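Local coordinates for protein bifunctional dTDP-4-dehydrorhamnose 3,5-epimerase/dTDP-4-dehydrorhamnose reductase (Arabidopsis thaliana, PDB 4QQR) that catalyses 3,5-epimerisation of dTDP-4-keto-6-deoxyglucose and the following NADPH-dependent 4-keto reduction, yielding dTDP-L-rhamnose, at residues 194-199 / 224-229. Sequence-based numbering, arbitrary orientation.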
# COMPACT_ATOMS: atom_id res chain seq x y z
N PRO A 194 -15.28 -8.61 -24.89
CA PRO A 194 -14.52 -7.47 -25.43
C PRO A 194 -13.64 -6.89 -24.32
O PRO A 194 -14.15 -6.61 -23.22
CB PRO A 194 -15.60 -6.44 -25.78
CG PRO A 194 -16.88 -7.14 -25.70
CD PRO A 194 -16.73 -8.36 -24.86
N ASN A 195 -12.35 -6.70 -24.60
CA ASN A 195 -11.43 -6.13 -23.61
C ASN A 195 -10.45 -5.15 -24.24
O ASN A 195 -10.15 -5.26 -25.43
CB ASN A 195 -10.66 -7.24 -22.88
CG ASN A 195 -11.42 -7.80 -21.66
OD1 ASN A 195 -11.39 -7.22 -20.58
ND2 ASN A 195 -12.08 -8.93 -21.84
N SER A 196 -9.97 -4.18 -23.47
CA SER A 196 -8.81 -3.38 -23.87
C SER A 196 -7.53 -4.21 -23.73
O SER A 196 -7.37 -4.96 -22.77
CB SER A 196 -8.70 -2.09 -23.06
OG SER A 196 -9.45 -1.04 -23.65
N MET A 197 -6.63 -4.08 -24.70
CA MET A 197 -5.44 -4.92 -24.72
C MET A 197 -4.25 -4.11 -25.19
O MET A 197 -4.41 -3.07 -25.84
CB MET A 197 -5.62 -6.15 -25.63
CG MET A 197 -6.92 -6.95 -25.43
SD MET A 197 -6.76 -8.67 -25.96
CE MET A 197 -8.35 -9.33 -25.44
N THR A 198 -3.06 -4.61 -24.88
CA THR A 198 -1.82 -3.90 -25.17
C THR A 198 -1.00 -4.64 -26.22
O THR A 198 -0.61 -5.79 -26.02
CB THR A 198 -0.97 -3.75 -23.86
OG1 THR A 198 -1.74 -3.09 -22.86
CG2 THR A 198 0.31 -2.98 -24.11
N ILE A 199 -0.71 -4.00 -27.35
CA ILE A 199 0.19 -4.61 -28.33
C ILE A 199 1.63 -4.19 -28.05
O ILE A 199 2.06 -3.11 -28.46
CB ILE A 199 -0.14 -4.20 -29.77
CG1 ILE A 199 -1.61 -4.47 -30.08
CG2 ILE A 199 0.76 -4.96 -30.72
CD1 ILE A 199 -1.99 -5.90 -29.89
N PRO A 224 -6.26 1.78 -28.44
CA PRO A 224 -7.65 2.24 -28.51
C PRO A 224 -8.59 1.13 -28.96
O PRO A 224 -8.19 0.28 -29.74
CB PRO A 224 -7.59 3.36 -29.54
CG PRO A 224 -6.20 3.92 -29.41
CD PRO A 224 -5.32 2.75 -29.04
N GLY A 225 -9.82 1.12 -28.44
CA GLY A 225 -10.80 0.10 -28.79
C GLY A 225 -10.76 -1.19 -27.97
O GLY A 225 -9.95 -1.33 -27.04
N VAL A 226 -11.63 -2.14 -28.32
CA VAL A 226 -11.66 -3.44 -27.66
C VAL A 226 -11.73 -4.61 -28.66
O VAL A 226 -12.33 -4.46 -29.73
CB VAL A 226 -12.85 -3.52 -26.70
CG1 VAL A 226 -12.62 -2.63 -25.49
CG2 VAL A 226 -14.15 -3.14 -27.41
N VAL A 227 -11.10 -5.74 -28.31
CA VAL A 227 -11.35 -7.03 -28.99
C VAL A 227 -11.89 -8.09 -28.04
O VAL A 227 -11.47 -8.18 -26.88
CB VAL A 227 -10.09 -7.70 -29.62
CG1 VAL A 227 -10.12 -7.62 -31.14
CG2 VAL A 227 -8.79 -7.18 -29.02
N SER A 228 -12.78 -8.93 -28.54
CA SER A 228 -13.19 -10.11 -27.79
C SER A 228 -12.21 -11.23 -28.09
O SER A 228 -11.39 -11.11 -29.03
CB SER A 228 -14.60 -10.53 -28.17
OG SER A 228 -14.61 -11.08 -29.47
N HIS A 229 -12.29 -12.30 -27.30
CA HIS A 229 -11.44 -13.48 -27.50
C HIS A 229 -11.71 -14.11 -28.84
O HIS A 229 -10.79 -14.61 -29.49
CB HIS A 229 -11.70 -14.52 -26.41
CG HIS A 229 -11.58 -13.98 -25.03
ND1 HIS A 229 -12.53 -13.14 -24.47
CD2 HIS A 229 -10.63 -14.13 -24.08
CE1 HIS A 229 -12.17 -12.81 -23.25
NE2 HIS A 229 -11.01 -13.40 -22.98
O HOH W 1 -7.36 -2.61 -26.65
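Pro194 lies against the backbone of Val227 and Ser228, its CB meeting Val226 CG2 at 4.0 Å and its CA directed at the Val227 carbonyl in a CA-H...O contact. The pairing that follows illustrates how a single antiparallel bridge can join two connecting loops. Asn195 and Val227 form a hydrogen-bonded pair: Asn195 N donates to Val227 O over 2.9 Å, arriving well above the carbonyl plane, while Val227 N returns a bond of 3.1 Å to Asn195 O, tilted 22° from the plane of the Asn195 carbonyl. Val226 points toward this strip of backbone, its CG1 packed 3.6 Å from Asn195 C while CG2 turns to the Pro194 ring. The Asn195 amide lies nearly perpendicular to the His229 ring (84°), with Asn195 ND2 4.1 Å from His229 CE1. The polar ends of the Asn195 amide are held elsewhere, ND2 by Asn264 OD1 and Ile193 O, OD1 by Asn265 N, whereas His229 ND1 is bonded to Ile193 N. Ser196 OG, which also bonds Leu267 N, makes a weak bond of 3.4 Å to Gly225 O. With CG anti to its carbonyl carbon (chi1 -49°) and the chain extended beyond, the Met197 side chain runs back across Val227 at about a right angle, placing Met197 SD 4.0 Å from Val227 CG2. This buried junction joins the loop between strand 189-190 and helix 200-212 to the one leading from strand 217-220, an outermost strand of the parallel Rossmann sheet, into helix 229-239, whose N-cap is Ser228. Ile232 of that helix touches both Met197 and Val227, Phe180 of helix 180-186 packs on Met197, and helix 282-291 meets Val227 through Ile282 and Lys283.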